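Local coordinates for protein N-acetylneuraminate epimerase (Escherichia coli, PDB 2UVK) that speeds the interconversion of the alpha and beta anomers of N-acetylneuraminic acid (sialic acid) in the periplasm, yielding the beta form, at residues Asn207-Glu221 against Asn232-Ala244. Sequence-based numbering, arbitrary orientation.
Sequences NGEAKPGLRTDAVFE and NKLAPVSSPDGVA
In the fifth kelch repeat of this beta-propeller, the third and fourth strands of a four-stranded blade, 219-223 and 230-233, pair as an antiparallel hairpin, and the chain after 233 runs back along 207-218. E221 and N232 form the hydrogen-bonded pair, with E221 N to N232 O at 2.8 Å and 171° at the hydrogen. L234 N continues the ladder to V219 O, and water 3 joins V219 N to L234 O. CG2 of V219 meets V237 CG1 at 3.6 Å, while L234 packs its branched end against E221 CB.

Farther on, V237 N donates to D217 O at 3.0 Å, in the carbonyl plane. The D217 carboxylate stands between its own N and carbonyl carbon (chi1 66°), alongside the P236 ring, with D217 CG 3.6 Å from P236 CB. This places OD2 2.7 Å from S239 OG; the hydroxyl donates on the anti side, 24° out of the carboxylate plane. Replacing D217 by alanine would remove the carboxylate and is likely to leave the S239 hydroxyl without this acceptor and open a gap beside the P236 ring. G242 CA makes a CA-H...O contact with T216 O at 3.4 Å; a beta carbon on G242 would point toward 207-221 and collide with T216 O. G208 N donates to V243 O at 2.9 Å.

R215 lays CG and CD along the V243-A244 backbone; its NH1 forms a 3.0 Å salt bridge with OE2 of E209, a residue predicted to be the proton acceptor, and NE bonds A261 O. Strand 254-262 also presents F257 to N207, V237 and V243, I206 of strand 202-206 touches V219 and V237, and the D241 carboxylate accepts from backbone amides of G265 and R267 at the start of helix 266-271.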
loop_
_atom_site.group_PDB
_atom_site.type_symbol
_atom_site.label_atom_id
_atom_site.label_comp_id
_atom_site.label_asym_id
_atom_site.label_seq_id
_atom_site.Cartn_x
_atom_site.Cartn_y
_atom_site.Cartn_z
ATOM N N ASN B 207 7.237 -3.673 20.285
ATOM C CA ASN B 207 8.071 -2.568 19.867
ATOM C C ASN B 207 8.144 -2.438 18.325
ATOM O O ASN B 207 7.136 -2.663 17.661
ATOM C CB ASN B 207 9.467 -2.656 20.516
ATOM C CG ASN B 207 9.476 -2.378 22.010
ATOM O OD1 ASN B 207 8.460 -2.533 22.743
ATOM N ND2 ASN B 207 10.628 -1.985 22.481
ATOM N N GLY B 208 9.318 -2.096 17.763
ATOM C CA GLY B 208 9.425 -1.780 16.341
ATOM C C GLY B 208 9.591 -0.304 16.046
ATOM O O GLY B 208 9.331 0.562 16.912
ATOM N N GLU B 209 9.987 0.007 14.822
ATOM C CA GLU B 209 10.055 1.397 14.374
ATOM C C GLU B 209 8.674 1.893 14.027
ATOM O O GLU B 209 7.943 1.201 13.324
ATOM C CB GLU B 209 10.918 1.541 13.120
ATOM C CG GLU B 209 12.403 1.513 13.365
ATOM C CD GLU B 209 13.188 2.023 12.143
ATOM O OE1 GLU B 209 12.773 1.746 11.013
ATOM O OE2 GLU B 209 14.167 2.783 12.318
ATOM N N ALA B 210 8.302 3.095 14.521
ATOM C CA ALA B 210 7.103 3.800 14.053
ATOM C C ALA B 210 7.350 4.638 12.811
ATOM O O ALA B 210 6.434 4.950 12.080
ATOM C CB ALA B 210 6.507 4.703 15.161
ATOM N N LYS B 211 8.615 4.996 12.581
ATOM C CA LYS B 211 9.040 5.667 11.356
ATOM C C LYS B 211 10.545 5.498 11.329
ATOM O O LYS B 211 11.120 5.098 12.326
ATOM C CB LYS B 211 8.658 7.149 11.346
ATOM C CG LYS B 211 9.243 8.002 12.484
ATOM C CD LYS B 211 9.264 9.500 12.113
ATOM C CE LYS B 211 10.418 9.816 11.174
ATOM N NZ LYS B 211 10.473 11.289 10.854
ATOM N N PRO B 212 11.188 5.796 10.191
ATOM C CA PRO B 212 12.650 5.689 10.188
ATOM C C PRO B 212 13.295 6.473 11.327
ATOM O O PRO B 212 13.030 7.673 11.451
ATOM C CB PRO B 212 13.020 6.195 8.804
ATOM C CG PRO B 212 11.835 5.863 7.969
ATOM C CD PRO B 212 10.666 6.172 8.871
ATOM N N GLY B 213 14.027 5.771 12.197
ATOM C CA GLY B 213 14.724 6.363 13.342
ATOM C C GLY B 213 13.956 6.600 14.634
ATOM O O GLY B 213 14.502 7.136 15.611
ATOM N N LEU B 214 12.692 6.216 14.654
ATOM C CA LEU B 214 11.873 6.320 15.849
ATOM C C LEU B 214 11.179 5.011 16.131
ATOM O O LEU B 214 10.427 4.516 15.289
ATOM C CB LEU B 214 10.810 7.376 15.635
ATOM C CG LEU B 214 9.844 7.565 16.804
ATOM C CD1 LEU B 214 10.528 8.220 18.035
ATOM C CD2 LEU B 214 8.640 8.360 16.333
ATOM N N ARG B 215 11.423 4.468 17.310
ATOM C CA ARG B 215 10.774 3.255 17.758
ATOM C C ARG B 215 9.669 3.552 18.767
ATOM O O ARG B 215 9.592 4.670 19.335
ATOM C CB ARG B 215 11.802 2.340 18.370
ATOM C CG ARG B 215 12.756 1.740 17.346
ATOM C CD ARG B 215 14.175 2.014 17.693
ATOM N NE ARG B 215 15.098 1.419 16.722
ATOM C CZ ARG B 215 15.467 1.985 15.574
ATOM N NH1 ARG B 215 14.971 3.153 15.179
ATOM N NH2 ARG B 215 16.314 1.340 14.779
ATOM N N THR B 216 8.844 2.542 18.980
ATOM C CA THR B 216 7.773 2.543 19.971
ATOM C C THR B 216 8.065 1.509 21.064
ATOM O O THR B 216 8.677 0.471 20.782
ATOM C CB THR B 216 6.414 2.240 19.330
ATOM O OG1 THR B 216 5.384 2.310 20.326
ATOM C CG2 THR B 216 6.389 0.864 18.716
ATOM N N ASP B 217 7.676 1.800 22.319
ATOM C CA ASP B 217 7.758 0.814 23.390
ATOM C C ASP B 217 6.439 0.035 23.525
ATOM O O ASP B 217 6.284 -0.767 24.438
ATOM C CB ASP B 217 8.155 1.471 24.723
ATOM C CG ASP B 217 7.110 2.403 25.241
ATOM O OD1 ASP B 217 6.202 2.758 24.470
ATOM O OD2 ASP B 217 7.209 2.780 26.438
ATOM N N ALA B 218 5.533 0.215 22.558
ATOM C CA ALA B 218 4.243 -0.448 22.597
ATOM C C ALA B 218 4.356 -1.967 22.502
ATOM O O ALA B 218 5.316 -2.517 21.903
ATOM C CB ALA B 218 3.341 0.081 21.500
ATOM N N VAL B 219 3.333 -2.631 23.032
ATOM C CA VAL B 219 3.112 -4.046 22.916
ATOM C C VAL B 219 1.658 -4.209 22.571
ATOM O O VAL B 219 0.793 -3.794 23.338
ATOM C CB VAL B 219 3.375 -4.795 24.218
ATOM C CG1 VAL B 219 3.045 -6.281 24.084
ATOM C CG2 VAL B 219 4.792 -4.533 24.671
ATOM N N PHE B 220 1.369 -4.777 21.409
ATOM C CA PHE B 220 0.006 -5.039 20.991
ATOM C C PHE B 220 -0.318 -6.515 21.077
ATOM O O PHE B 220 0.501 -7.358 20.752
ATOM C CB PHE B 220 -0.216 -4.559 19.567
ATOM C CG PHE B 220 0.124 -3.115 19.359
ATOM C CD1 PHE B 220 -0.745 -2.124 19.777
ATOM C CD2 PHE B 220 1.308 -2.742 18.722
ATOM C CE1 PHE B 220 -0.445 -0.818 19.595
ATOM C CE2 PHE B 220 1.609 -1.412 18.514
ATOM C CZ PHE B 220 0.729 -0.443 18.948
ATOM N N GLU B 221 -1.546 -6.820 21.494
ATOM C CA GLU B 221 -2.038 -8.158 21.536
ATOM C C GLU B 221 -3.174 -8.296 20.540
ATOM O O GLU B 221 -4.147 -7.514 20.542
ATOM C CB GLU B 221 -2.554 -8.441 22.952
ATOM C CG GLU B 221 -3.008 -9.830 23.189
ATOM C CD GLU B 221 -3.511 -9.944 24.591
ATOM O OE1 GLU B 221 -4.684 -9.533 24.798
ATOM O OE2 GLU B 221 -2.692 -10.340 25.461
ATOM N N ASN B 232 -5.590 -5.135 21.403
ATOM C CA ASN B 232 -5.389 -4.517 22.713
ATOM C C ASN B 232 -3.990 -3.938 22.802
ATOM O O ASN B 232 -3.016 -4.540 22.317
ATOM C CB ASN B 232 -5.518 -5.569 23.826
ATOM C CG ASN B 232 -6.881 -6.215 23.886
ATOM O OD1 ASN B 232 -7.008 -7.452 23.811
ATOM N ND2 ASN B 232 -7.912 -5.397 24.038
ATOM N N LYS B 233 -3.877 -2.770 23.410
ATOM C CA LYS B 233 -2.605 -2.234 23.840
ATOM C C LYS B 233 -2.287 -2.775 25.202
ATOM O O LYS B 233 -3.022 -2.513 26.161
ATOM C CB LYS B 233 -2.625 -0.715 23.931
ATOM C CG LYS B 233 -2.481 -0.001 22.623
ATOM C CD LYS B 233 -2.515 1.501 22.843
ATOM C CE LYS B 233 -2.161 2.266 21.603
ATOM N NZ LYS B 233 -2.249 3.716 21.852
ATOM N N LEU B 234 -1.202 -3.512 25.313
ATOM C CA LEU B 234 -0.749 -4.032 26.572
ATOM C C LEU B 234 0.213 -3.055 27.227
ATOM O O LEU B 234 0.520 -1.995 26.684
ATOM C CB LEU B 234 -0.110 -5.422 26.429
ATOM C CG LEU B 234 -0.921 -6.570 25.836
ATOM C CD1 LEU B 234 -0.175 -7.900 26.041
ATOM C CD2 LEU B 234 -2.328 -6.613 26.445
ATOM N N ALA B 235 0.705 -3.416 28.406
ATOM C CA ALA B 235 1.724 -2.616 29.053
ATOM C C ALA B 235 2.950 -2.597 28.166
ATOM O O ALA B 235 3.298 -3.621 27.592
ATOM C CB ALA B 235 2.083 -3.197 30.415
ATOM N N PRO B 236 3.581 -1.433 28.031
ATOM C CA PRO B 236 4.780 -1.332 27.233
ATOM C C PRO B 236 5.996 -1.976 27.863
ATOM O O PRO B 236 6.006 -2.347 29.048
ATOM C CB PRO B 236 4.978 0.170 27.105
ATOM C CG PRO B 236 4.278 0.751 28.310
ATOM C CD PRO B 236 3.163 -0.140 28.597
ATOM N N VAL B 237 7.045 -2.071 27.043
ATOM C CA VAL B 237 8.282 -2.682 27.449
ATOM C C VAL B 237 9.416 -1.995 26.691
ATOM O O VAL B 237 9.225 -1.466 25.588
ATOM C CB VAL B 237 8.259 -4.209 27.216
ATOM C CG1 VAL B 237 8.247 -4.515 25.724
ATOM C CG2 VAL B 237 9.440 -4.898 27.896
ATOM N N SER B 238 10.584 -1.997 27.311
ATOM C CA SER B 238 11.739 -1.263 26.827
ATOM C C SER B 238 11.453 0.243 26.763
ATOM O O SER B 238 11.845 0.949 25.843
ATOM C CB SER B 238 12.226 -1.841 25.478
ATOM O OG SER B 238 13.624 -1.666 25.360
ATOM N N SER B 239 10.782 0.752 27.796
ATOM C CA SER B 239 10.411 2.155 27.820
ATOM C C SER B 239 11.600 3.006 28.254
ATOM O O SER B 239 12.476 2.547 28.989
ATOM C CB SER B 239 9.236 2.403 28.778
ATOM O OG SER B 239 8.181 1.471 28.605
ATOM N N PRO B 240 11.621 4.265 27.828
ATOM C CA PRO B 240 10.617 4.956 27.044
ATOM C C PRO B 240 10.730 4.868 25.525
ATOM O O PRO B 240 9.729 5.101 24.852
ATOM C CB PRO B 240 10.830 6.410 27.461
ATOM C CG PRO B 240 12.285 6.486 27.674
ATOM C CD PRO B 240 12.706 5.171 28.231
ATOM N N ASP B 241 11.924 4.562 25.019
ATOM C CA ASP B 241 12.248 4.774 23.601
ATOM C C ASP B 241 11.858 3.585 22.720
ATOM O O ASP B 241 11.587 3.779 21.546
ATOM C CB ASP B 241 13.755 5.028 23.391
ATOM C CG ASP B 241 14.197 6.417 23.842
ATOM O OD1 ASP B 241 13.628 7.415 23.357
ATOM O OD2 ASP B 241 15.150 6.491 24.646
ATOM N N GLY B 242 11.872 2.384 23.277
ATOM C CA GLY B 242 11.585 1.177 22.498
ATOM C C GLY B 242 12.823 0.760 21.738
ATOM O O GLY B 242 13.822 1.468 21.698
ATOM N N VAL B 243 12.753 -0.448 21.188
ATOM C CA VAL B 243 13.783 -0.956 20.281
ATOM C C VAL B 243 13.123 -1.443 19.004
ATOM O O VAL B 243 11.905 -1.543 18.898
ATOM C CB VAL B 243 14.586 -2.122 20.907
ATOM C CG1 VAL B 243 15.340 -1.645 22.145
ATOM C CG2 VAL B 243 13.666 -3.300 21.207
ATOM N N ALA B 244 13.955 -1.769 18.027
ATOM C CA ALA B 244 13.514 -2.539 16.887
ATOM C C ALA B 244 14.502 -3.700 16.682
ATOM O O ALA B 244 15.637 -3.654 17.148
ATOM C CB ALA B 244 13.405 -1.690 15.660
HETATM O O HOH W 1 8.944 5.074 22.128
HETATM O O HOH W 2 12.789 5.528 19.674
HETATM O O HOH W 3 1.275 -0.775 24.300
#